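Local coordinates for protein putative adenosine kinase (Schistosoma mansoni, PDB 3VAS) that probably phosphorylates adenosine to AMP with ATP as phosphate donor, as a ribokinase-like enzyme of the pfkB family, and is captured here with adenosine bound, at residues Leu22-Pro33 against Lys97-Ile107; Leu51-Ala59 against Lys148-Leu156. All coordinates share one frame; numbering follows the deposited sequence.

Contact 1. Residues Leu22-Pro33 against Lys97-Ile107; sequences LSEGYVFGMGNP and KPFVCSYVGCI. With ADN (adenosine), chain C.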
loop_
_atom_site.group_PDB
_atom_site.type_symbol
_atom_site.label_atom_id
_atom_site.label_comp_id
_atom_site.label_asym_id
_atom_site.label_seq_id
_atom_site.Cartn_x
_atom_site.Cartn_y
_atom_site.Cartn_z
ATOM N N LEU A 22 -9.556 8.582 -19.000
ATOM C CA LEU A 22 -10.304 8.260 -17.789
ATOM C C LEU A 22 -11.015 9.467 -17.181
ATOM O O LEU A 22 -10.461 10.565 -17.107
ATOM C CB LEU A 22 -9.380 7.633 -16.742
ATOM C CG LEU A 22 -8.708 6.299 -17.073
ATOM C CD1 LEU A 22 -7.679 5.953 -16.003
ATOM C CD2 LEU A 22 -9.741 5.191 -17.205
ATOM N N SER A 23 -12.246 9.235 -16.741
ATOM C CA SER A 23 -13.048 10.227 -16.039
ATOM C C SER A 23 -12.358 10.715 -14.762
ATOM O O SER A 23 -11.535 10.005 -14.185
ATOM C CB SER A 23 -14.401 9.605 -15.692
ATOM O OG SER A 23 -15.202 10.490 -14.939
ATOM N N GLU A 24 -12.683 11.929 -14.325
ATOM C CA GLU A 24 -12.142 12.443 -13.066
ATOM C C GLU A 24 -12.658 11.627 -11.885
ATOM O O GLU A 24 -13.803 11.172 -11.885
ATOM C CB GLU A 24 -12.482 13.924 -12.878
ATOM C CG GLU A 24 -11.762 14.859 -13.841
ATOM C CD GLU A 24 -11.962 16.326 -13.493
ATOM O OE1 GLU A 24 -12.655 16.617 -12.491
ATOM O OE2 GLU A 24 -11.422 17.186 -14.221
ATOM N N GLY A 25 -11.803 11.432 -10.886
ATOM C CA GLY A 25 -12.158 10.617 -9.739
ATOM C C GLY A 25 -12.463 9.173 -10.099
ATOM O O GLY A 25 -13.227 8.503 -9.412
ATOM N N TYR A 26 -11.865 8.697 -11.185
ATOM C CA TYR A 26 -12.028 7.315 -11.623
ATOM C C TYR A 26 -11.457 6.338 -10.589
ATOM O O TYR A 26 -11.985 5.242 -10.401
ATOM C CB TYR A 26 -11.321 7.120 -12.963
ATOM C CG TYR A 26 -11.710 5.865 -13.701
ATOM C CD1 TYR A 26 -12.830 5.842 -14.522
ATOM C CD2 TYR A 26 -10.949 4.706 -13.592
ATOM C CE1 TYR A 26 -13.187 4.697 -15.207
ATOM C CE2 TYR A 26 -11.298 3.559 -14.275
ATOM C CZ TYR A 26 -12.418 3.559 -15.078
ATOM O OH TYR A 26 -12.769 2.418 -15.759
ATOM N N VAL A 27 -10.378 6.757 -9.927
ATOM C CA VAL A 27 -9.674 5.941 -8.943
ATOM C C VAL A 27 -9.782 6.562 -7.555
ATOM O O VAL A 27 -9.476 7.739 -7.370
ATOM C CB VAL A 27 -8.173 5.806 -9.293
ATOM C CG1 VAL A 27 -7.434 5.042 -8.204
ATOM C CG2 VAL A 27 -7.994 5.131 -10.648
ATOM N N PHE A 28 -10.215 5.765 -6.583
ATOM C CA PHE A 28 -10.369 6.237 -5.209
ATOM C C PHE A 28 -9.524 5.408 -4.252
ATOM O O PHE A 28 -9.533 4.180 -4.311
ATOM C CB PHE A 28 -11.841 6.173 -4.778
ATOM C CG PHE A 28 -12.078 6.584 -3.343
ATOM C CD1 PHE A 28 -12.433 7.887 -3.033
ATOM C CD2 PHE A 28 -11.954 5.664 -2.308
ATOM C CE1 PHE A 28 -12.648 8.270 -1.720
ATOM C CE2 PHE A 28 -12.166 6.040 -0.997
ATOM C CZ PHE A 28 -12.516 7.343 -0.701
ATOM N N GLY A 29 -8.808 6.083 -3.362
ATOM C CA GLY A 29 -8.119 5.407 -2.279
ATOM C C GLY A 29 -8.496 5.993 -0.930
ATOM O O GLY A 29 -8.811 7.181 -0.828
ATOM N N MET A 30 -8.497 5.160 0.103
ATOM C CA MET A 30 -8.550 5.653 1.480
ATOM C C MET A 30 -7.458 4.953 2.272
ATOM O O MET A 30 -7.189 3.779 2.042
ATOM C CB MET A 30 -9.927 5.438 2.126
ATOM C CG MET A 30 -10.348 3.979 2.307
ATOM S SD MET A 30 -11.759 3.768 3.432
ATOM C CE MET A 30 -10.961 3.744 5.020
ATOM N N GLY A 31 -6.809 5.668 3.186
ATOM C CA GLY A 31 -5.730 5.061 3.947
ATOM C C GLY A 31 -5.166 5.866 5.101
ATOM O O GLY A 31 -5.811 6.778 5.630
ATOM N N ASN A 32 -3.948 5.509 5.497
ATOM C CA ASN A 32 -3.259 6.190 6.581
ATOM C C ASN A 32 -2.176 7.118 6.030
ATOM O O ASN A 32 -1.128 6.660 5.577
ATOM C CB ASN A 32 -2.645 5.162 7.540
ATOM C CG ASN A 32 -3.617 4.044 7.898
ATOM O OD1 ASN A 32 -4.824 4.267 8.006
ATOM N ND2 ASN A 32 -3.094 2.836 8.078
ATOM N N PRO A 33 -2.431 8.432 6.045
ATOM C CA PRO A 33 -1.389 9.331 5.536
ATOM C C PRO A 33 -0.345 9.558 6.615
ATOM O O PRO A 33 -0.676 10.017 7.713
ATOM C CB PRO A 33 -2.157 10.616 5.209
ATOM C CG PRO A 33 -3.352 10.585 6.091
ATOM C CD PRO A 33 -3.666 9.146 6.414
ATOM N N LYS A 97 -3.197 12.872 -15.947
ATOM C CA LYS A 97 -4.384 13.685 -16.157
ATOM C C LYS A 97 -4.885 14.162 -14.801
ATOM O O LYS A 97 -5.124 13.349 -13.905
ATOM C CB LYS A 97 -5.487 12.898 -16.864
ATOM C CG LYS A 97 -6.758 13.714 -17.034
ATOM C CD LYS A 97 -7.925 12.893 -17.528
ATOM C CE LYS A 97 -9.149 13.774 -17.720
ATOM N NZ LYS A 97 -10.322 13.001 -18.217
ATOM N N PRO A 98 -5.046 15.485 -14.646
ATOM C CA PRO A 98 -5.403 16.068 -13.346
ATOM C C PRO A 98 -6.714 15.519 -12.786
ATOM O O PRO A 98 -7.700 15.432 -13.511
ATOM C CB PRO A 98 -5.544 17.565 -13.652
ATOM C CG PRO A 98 -4.776 17.785 -14.934
ATOM C CD PRO A 98 -4.902 16.505 -15.704
ATOM N N PHE A 99 -6.691 15.125 -11.513
ATOM C CA PHE A 99 -7.891 14.793 -10.737
ATOM C C PHE A 99 -8.511 13.434 -11.051
ATOM O O PHE A 99 -9.627 13.145 -10.623
ATOM C CB PHE A 99 -8.949 15.899 -10.850
ATOM C CG PHE A 99 -8.382 17.290 -10.782
ATOM C CD1 PHE A 99 -8.700 18.229 -11.753
ATOM C CD2 PHE A 99 -7.526 17.656 -9.757
ATOM C CE1 PHE A 99 -8.176 19.510 -11.700
ATOM C CE2 PHE A 99 -6.999 18.936 -9.695
ATOM C CZ PHE A 99 -7.326 19.864 -10.668
ATOM N N VAL A 100 -7.792 12.592 -11.782
ATOM C CA VAL A 100 -8.291 11.244 -12.038
ATOM C C VAL A 100 -8.360 10.428 -10.737
ATOM O O VAL A 100 -9.196 9.532 -10.599
ATOM C CB VAL A 100 -7.463 10.510 -13.133
ATOM C CG1 VAL A 100 -6.010 10.374 -12.721
ATOM C CG2 VAL A 100 -8.056 9.148 -13.441
ATOM N N CYS A 101 -7.506 10.763 -9.770
ATOM C CA CYS A 101 -7.467 10.016 -8.512
ATOM C C CYS A 101 -7.982 10.808 -7.310
ATOM O O CYS A 101 -7.818 12.028 -7.234
ATOM C CB CYS A 101 -6.058 9.487 -8.227
ATOM S SG CYS A 101 -5.437 8.276 -9.410
ATOM N N SER A 102 -8.599 10.087 -6.374
ATOM C CA SER A 102 -9.131 10.660 -5.143
ATOM C C SER A 102 -8.545 9.920 -3.948
ATOM O O SER A 102 -8.348 8.704 -4.004
ATOM C CB SER A 102 -10.652 10.522 -5.099
ATOM O OG SER A 102 -11.285 11.324 -6.074
ATOM N N TYR A 103 -8.282 10.656 -2.869
ATOM C CA TYR A 103 -7.757 10.059 -1.646
ATOM C C TYR A 103 -8.405 10.635 -0.386
ATOM O O TYR A 103 -8.605 11.848 -0.272
ATOM C CB TYR A 103 -6.240 10.227 -1.567
ATOM C CG TYR A 103 -5.617 9.635 -0.316
ATOM C CD1 TYR A 103 -5.273 8.287 -0.258
ATOM C CD2 TYR A 103 -5.359 10.425 0.802
ATOM C CE1 TYR A 103 -4.691 7.743 0.876
ATOM C CE2 TYR A 103 -4.776 9.895 1.945
ATOM C CZ TYR A 103 -4.445 8.551 1.979
ATOM O OH TYR A 103 -3.871 8.009 3.113
ATOM N N VAL A 104 -8.715 9.745 0.553
ATOM C CA VAL A 104 -9.254 10.109 1.858
ATOM C C VAL A 104 -8.393 9.509 2.972
ATOM O O VAL A 104 -8.077 8.318 2.950
ATOM C CB VAL A 104 -10.699 9.595 2.022
ATOM C CG1 VAL A 104 -11.162 9.724 3.472
ATOM C CG2 VAL A 104 -11.640 10.330 1.072
ATOM N N GLY A 105 -8.011 10.339 3.940
ATOM C CA GLY A 105 -7.261 9.882 5.097
ATOM C C GLY A 105 -7.374 10.883 6.233
ATOM O O GLY A 105 -7.910 11.978 6.044
ATOM N N CYS A 106 -6.865 10.525 7.409
ATOM C CA CYS A 106 -6.918 11.434 8.556
ATOM C C CYS A 106 -5.542 11.920 9.017
ATOM O O CYS A 106 -4.687 11.127 9.422
ATOM C CB CYS A 106 -7.676 10.801 9.730
ATOM S SG CYS A 106 -7.968 11.938 11.115
ATOM N N ILE A 107 -5.342 13.233 8.955
ATOM C CA ILE A 107 -4.128 13.864 9.454
ATOM C C ILE A 107 -4.448 14.717 10.684
ATOM O O ILE A 107 -5.619 14.972 10.986
ATOM C CB ILE A 107 -3.481 14.777 8.391
ATOM C CG1 ILE A 107 -4.477 15.850 7.933
ATOM C CG2 ILE A 107 -2.965 13.960 7.197
ATOM C CD1 ILE A 107 -3.858 16.936 7.049
HETATM O "O5'" ADN C . 5.655 0.540 1.677
HETATM C "C5'" ADN C . 6.420 1.503 2.399
HETATM C "C4'" ADN C . 5.533 2.553 3.022
HETATM O "O4'" ADN C . 4.669 1.943 3.994
HETATM C "C3'" ADN C . 6.244 3.693 3.761
HETATM O "O3'" ADN C . 6.147 4.894 2.994
HETATM C "C2'" ADN C . 5.439 3.858 5.071
HETATM O "O2'" ADN C . 5.038 5.181 5.352
HETATM C "C1'" ADN C . 4.227 2.950 4.852
HETATM N N9 ADN C . 3.688 2.352 6.073
HETATM C C8 ADN C . 4.372 1.790 7.051
HETATM N N7 ADN C . 3.405 1.364 8.077
HETATM C C5 ADN C . 2.099 1.725 7.631
HETATM C C6 ADN C . 0.840 1.565 8.202
HETATM N N6 ADN C . 0.710 0.930 9.486
HETATM N N1 ADN C . -0.285 2.028 7.531
HETATM C C2 ADN C . -0.165 2.635 6.307
HETATM N N3 ADN C . 1.074 2.790 5.742
HETATM C C4 ADN C . 2.217 2.321 6.437
HETATM O O HOH W 1 -8.349 16.602 -15.578
HETATM O O HOH W 2 -13.173 9.679 -6.845
HETATM O O HOH W 3 -6.344 7.734 8.065
HETATM O O HOH W 4 -1.894 5.987 2.886
HETATM O O HOH W 5 -1.917 10.804 10.084
#

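Contact 2. Residues Leu51-Ala59 against Lys148-Leu156; sequences LKKDNIVLA and KLRSMVTYL. With ADN (adenosine), chain C.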
loop_
_atom_site.group_PDB
_atom_site.type_symbol
_atom_site.label_atom_id
_atom_site.label_comp_id
_atom_site.label_asym_id
_atom_site.label_seq_id
_atom_site.Cartn_x
_atom_site.Cartn_y
_atom_site.Cartn_z
ATOM N N LEU A 51 13.853 -5.340 16.083
ATOM C CA LEU A 51 13.334 -5.113 14.737
ATOM C C LEU A 51 13.901 -6.118 13.739
ATOM O O LEU A 51 15.019 -6.607 13.905
ATOM C CB LEU A 51 13.647 -3.688 14.279
ATOM C CG LEU A 51 13.151 -2.587 15.219
ATOM C CD1 LEU A 51 13.506 -1.217 14.676
ATOM C CD2 LEU A 51 11.650 -2.708 15.444
ATOM N N LYS A 52 13.127 -6.409 12.701
ATOM C CA LYS A 52 13.485 -7.440 11.735
ATOM C C LYS A 52 13.632 -6.879 10.323
ATOM O O LYS A 52 13.068 -5.831 9.999
ATOM C CB LYS A 52 12.435 -8.555 11.753
ATOM C CG LYS A 52 12.274 -9.223 13.111
ATOM C CD LYS A 52 10.846 -9.703 13.339
ATOM C CE LYS A 52 10.429 -10.756 12.321
ATOM N NZ LYS A 52 9.038 -11.244 12.553
ATOM N N LYS A 53 14.391 -7.591 9.495
ATOM C CA LYS A 53 14.632 -7.213 8.103
ATOM C C LYS A 53 13.342 -7.043 7.303
ATOM O O LYS A 53 12.433 -7.871 7.392
ATOM C CB LYS A 53 15.508 -8.274 7.421
ATOM C CG LYS A 53 15.932 -7.923 6.000
ATOM C CD LYS A 53 17.173 -7.037 5.993
ATOM C CE LYS A 53 17.413 -6.394 4.629
ATOM N NZ LYS A 53 16.468 -5.267 4.366
ATOM N N ASP A 54 13.275 -5.966 6.524
ATOM C CA ASP A 54 12.164 -5.717 5.603
ATOM C C ASP A 54 10.792 -5.806 6.258
ATOM O O ASP A 54 9.806 -6.137 5.603
ATOM C CB ASP A 54 12.222 -6.680 4.412
ATOM C CG ASP A 54 13.403 -6.413 3.501
ATOM O OD1 ASP A 54 13.976 -7.387 2.963
ATOM O OD2 ASP A 54 13.758 -5.229 3.323
ATOM N N ASN A 55 10.729 -5.511 7.549
ATOM C CA ASN A 55 9.485 -5.664 8.285
ATOM C C ASN A 55 8.921 -4.326 8.752
ATOM O O ASN A 55 9.595 -3.298 8.706
ATOM C CB ASN A 55 9.691 -6.599 9.482
ATOM C CG ASN A 55 8.393 -7.206 9.977
ATOM O OD1 ASN A 55 7.440 -7.365 9.211
ATOM N ND2 ASN A 55 8.347 -7.544 11.263
ATOM N N ILE A 56 7.670 -4.349 9.189
ATOM C CA ILE A 56 7.057 -3.186 9.804
ATOM C C ILE A 56 6.288 -3.629 11.048
ATOM O O ILE A 56 5.598 -4.646 11.032
ATOM C CB ILE A 56 6.154 -2.411 8.797
ATOM C CG1 ILE A 56 5.592 -1.129 9.429
ATOM C CG2 ILE A 56 5.055 -3.306 8.242
ATOM C CD1 ILE A 56 4.223 -1.276 10.091
ATOM N N VAL A 57 6.441 -2.881 12.134
ATOM C CA VAL A 57 5.646 -3.109 13.330
ATOM C C VAL A 57 4.951 -1.819 13.753
ATOM O O VAL A 57 5.453 -0.718 13.501
ATOM C CB VAL A 57 6.495 -3.660 14.503
ATOM C CG1 VAL A 57 7.137 -4.976 14.113
ATOM C CG2 VAL A 57 7.558 -2.659 14.933
ATOM N N LEU A 58 3.785 -1.960 14.373
ATOM C CA LEU A 58 3.084 -0.825 14.946
ATOM C C LEU A 58 3.675 -0.560 16.322
ATOM O O LEU A 58 3.755 -1.471 17.148
ATOM C CB LEU A 58 1.590 -1.127 15.064
ATOM C CG LEU A 58 0.839 -1.429 13.760
ATOM C CD1 LEU A 58 -0.624 -1.735 14.033
ATOM C CD2 LEU A 58 0.957 -0.277 12.768
ATOM N N ALA A 59 4.092 0.681 16.561
ATOM C CA ALA A 59 4.707 1.069 17.831
ATOM C C ALA A 59 3.897 0.635 19.049
ATOM O O ALA A 59 2.696 0.893 19.138
ATOM C CB ALA A 59 4.950 2.574 17.875
ATOM N N LYS A 148 22.956 -3.557 6.592
ATOM C CA LYS A 148 22.527 -4.867 7.075
ATOM C C LYS A 148 21.015 -5.059 6.964
ATOM O O LYS A 148 20.548 -6.086 6.470
ATOM C CB LYS A 148 22.955 -5.055 8.534
ATOM C CG LYS A 148 23.483 -6.442 8.874
ATOM C CD LYS A 148 25.001 -6.436 8.962
ATOM C CE LYS A 148 25.486 -5.420 9.985
ATOM N NZ LYS A 148 26.966 -5.238 9.956
ATOM N N LEU A 149 20.255 -4.071 7.432
ATOM C CA LEU A 149 18.801 -4.199 7.545
ATOM C C LEU A 149 18.052 -2.921 7.180
ATOM O O LEU A 149 18.597 -1.819 7.257
ATOM C CB LEU A 149 18.414 -4.579 8.980
ATOM C CG LEU A 149 18.971 -5.848 9.625
ATOM C CD1 LEU A 149 19.486 -5.541 11.019
ATOM C CD2 LEU A 149 17.904 -6.920 9.685
ATOM N N ARG A 150 16.792 -3.082 6.786
ATOM C CA ARG A 150 15.854 -1.967 6.742
ATOM C C ARG A 150 14.588 -2.380 7.496
ATOM O O ARG A 150 14.137 -3.525 7.399
ATOM C CB ARG A 150 15.553 -1.519 5.304
ATOM C CG ARG A 150 14.497 -2.334 4.576
ATOM C CD ARG A 150 13.467 -1.428 3.910
ATOM N NE ARG A 150 12.401 -2.186 3.255
ATOM C CZ ARG A 150 11.308 -2.632 3.871
ATOM N NH1 ARG A 150 11.131 -2.405 5.168
ATOM N NH2 ARG A 150 10.394 -3.311 3.192
ATOM N N SER A 151 14.033 -1.454 8.270
ATOM C CA SER A 151 12.943 -1.792 9.170
ATOM C C SER A 151 12.116 -0.557 9.510
ATOM O O SER A 151 12.651 0.549 9.635
ATOM C CB SER A 151 13.505 -2.432 10.445
ATOM O OG SER A 151 12.528 -3.211 11.113
ATOM N N MET A 152 10.812 -0.753 9.669
ATOM C CA MET A 152 9.901 0.351 9.956
ATOM C C MET A 152 9.167 0.195 11.283
ATOM O O MET A 152 8.691 -0.891 11.618
ATOM C CB MET A 152 8.879 0.507 8.828
ATOM C CG MET A 152 9.469 1.067 7.546
ATOM S SD MET A 152 8.244 1.191 6.236
ATOM C CE MET A 152 7.839 -0.534 5.976
ATOM N N VAL A 153 9.073 1.293 12.029
ATOM C CA VAL A 153 8.233 1.351 13.219
ATOM C C VAL A 153 7.211 2.471 13.051
ATOM O O VAL A 153 7.569 3.646 12.966
ATOM C CB VAL A 153 9.055 1.574 14.501
ATOM C CG1 VAL A 153 8.151 1.489 15.737
ATOM C CG2 VAL A 153 10.182 0.554 14.588
ATOM N N THR A 154 5.938 2.096 13.000
ATOM C CA THR A 154 4.878 3.034 12.666
ATOM C C THR A 154 4.064 3.491 13.872
ATOM O O THR A 154 3.552 2.671 14.631
ATOM C CB THR A 154 3.910 2.417 11.646
ATOM O OG1 THR A 154 4.632 2.098 10.451
ATOM C CG2 THR A 154 2.788 3.387 11.315
ATOM N N TYR A 155 3.963 4.805 14.041
ATOM C CA TYR A 155 3.043 5.397 15.007
ATOM C C TYR A 155 1.881 6.010 14.232
ATOM O O TYR A 155 2.025 7.059 13.608
ATOM C CB TYR A 155 3.737 6.470 15.851
ATOM C CG TYR A 155 2.843 7.042 16.936
ATOM C CD1 TYR A 155 2.545 6.303 18.074
ATOM C CD2 TYR A 155 2.285 8.310 16.815
ATOM C CE1 TYR A 155 1.722 6.806 19.063
ATOM C CE2 TYR A 155 1.457 8.826 17.805
ATOM C CZ TYR A 155 1.183 8.067 18.926
ATOM O OH TYR A 155 0.365 8.561 19.918
ATOM N N LEU A 156 0.740 5.335 14.255
ATOM C CA LEU A 156 -0.388 5.707 13.409
ATOM C C LEU A 156 -0.955 7.091 13.714
ATOM O O LEU A 156 -1.376 7.800 12.799
ATOM C CB LEU A 156 -1.486 4.646 13.481
ATOM C CG LEU A 156 -1.155 3.358 12.716
ATOM C CD1 LEU A 156 -2.220 2.291 12.944
ATOM C CD2 LEU A 156 -1.003 3.656 11.236
HETATM O "O5'" ADN C . 5.655 0.540 1.677
HETATM C "C5'" ADN C . 6.420 1.503 2.399
HETATM C "C4'" ADN C . 5.533 2.553 3.022
HETATM O "O4'" ADN C . 4.669 1.943 3.994
HETATM C "C3'" ADN C . 6.244 3.693 3.761
HETATM O "O3'" ADN C . 6.147 4.894 2.994
HETATM C "C2'" ADN C . 5.439 3.858 5.071
HETATM O "O2'" ADN C . 5.038 5.181 5.352
HETATM C "C1'" ADN C . 4.227 2.950 4.852
HETATM N N9 ADN C . 3.688 2.352 6.073
HETATM C C8 ADN C . 4.372 1.790 7.051
HETATM N N7 ADN C . 3.405 1.364 8.077
HETATM C C5 ADN C . 2.099 1.725 7.631
HETATM C C6 ADN C . 0.840 1.565 8.202
HETATM N N6 ADN C . 0.710 0.930 9.486
HETATM N N1 ADN C . -0.285 2.028 7.531
HETATM C C2 ADN C . -0.165 2.635 6.307
HETATM N N3 ADN C . 1.074 2.790 5.742
HETATM C C4 ADN C . 2.217 2.321 6.437
#

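Contact 1. Residues Leu22-Pro33 against Lys97-Ile107
Two neighbouring parallel strands of the ribokinase-like core pair here, Val27-Met30 with Cys101-Val104. Val27 N gives a nearly straight bond to Val100 O (3.1 Å, 175°). Ser102 N then bonds Val27 O, Gly29 N bonds Ser102 O, Val104 N bonds Gly29 O and Gly31 N bonds Val104 O. On one face of the sheet the Phe28 ring lies against Val104, its CZ 3.6 Å from Val104 CG2. Leu175 and Val176 of helix 170-178 cover this ring. On the other face the Tyr103 ring runs beside the backbone of Gly29 to Gly31. With CG anti to the backbone N (chi1 180°), the ring reaches Pro33, and Tyr103 OH stands 3.5 Å from Pro33 CD. A water joins Tyr103 OH to Asn32 O, the latter by a weak bond. In the ribokinase fold this strand leads into the substrate site. Here Asn32 ND2 donates to N1 of adenosine at 3.0 Å (166°), while Asn32 OD1 is held by Thr191. Pro33 CG packs on Ile107 CG2 at 3.6 Å, the two side chains nearly perpendicular. At the other end Gly25 N bonds Phe99 O. The extended Lys97 chain brings NZ to Leu22 O at 2.7 Å, from above the carbonyl plane. Glu24 lies alongside Phe99, with OE2 at the ring edge, 3.8 Å from Phe99 CD1.

Contact 2. Residues Leu51-Ala59 against Lys148-Leu156
Ile56 and Thr154 cross obliquely beside the adenine, and Ile56 CD1 lies 3.4 Å from Thr154 OG1. In Ile56, chi1 (-176°) sends CG1 toward the nucleoside, and chi2 near -93° leaves Ile56 CD1 3.4 Å from N7 of adenosine. Thr154 OG1 itself stands 2.8 Å from that N7. On the same face Met152 packs its CB on Ile56 CG1 at 3.7 Å. Met152 SD packs near C8 and C2' of the nucleoside, and the bend at chi3 turns CE back to Ile56 CB. Further along, Leu58 CD2 meets Leu156 CD1 at 4.1 Å. Leu58 CD2 and Leu156 CD2 both pack near the adenine N6.

Beyond the other face Leu51, from the loop, and Val153 cross at about a right angle, with Leu51 CD2 3.7 Å from Val153 CG2, and Val153 CG1 touches Ala59 CB. Beside them Ser151 OG donates to Lys52 O.

At the exposed end, Asp54 OD2 sits over one face of the Arg150 guanidinium, 3.3 Å from Arg150 NE. No N-H points at it, so this salt bridge rests on charge alone. The carboxylate and guanidinium planes are 59° apart. Lys53 NZ bonds Asp54 OD2 from above the carboxylate plane at 2.9 Å, so two cations share one acid. Arg150 NH1 is buried without a polar partner.

Between the strands, the backbone bonds from Asn55 to Ala59 follow a regular parallel pattern. Parallel strands beside the nucleoside, as here, are typical of the lid of ribokinase-like kinases.

Contact 1 and contact 2 reach the adenosine from different parts of the fold. Their centres lie about 27 Å apart, on opposite sides of the chain's centre. Contact 1 belongs to the core strands and contact 2 to the lid. They meet at the base: Asn32 ND2 of contact 1 packs 3.9 Å from Leu156 CD2 of contact 2. Contact 1 supplies the polar partner for N1, while contact 2 borders N6 and the N7 side. Asp36, Asp320, Gly82, Ala83 and Asn86 add further hydrogen bonds to the nucleoside. Along the chain the four segments alternate, so core and lid are interwoven in sequence.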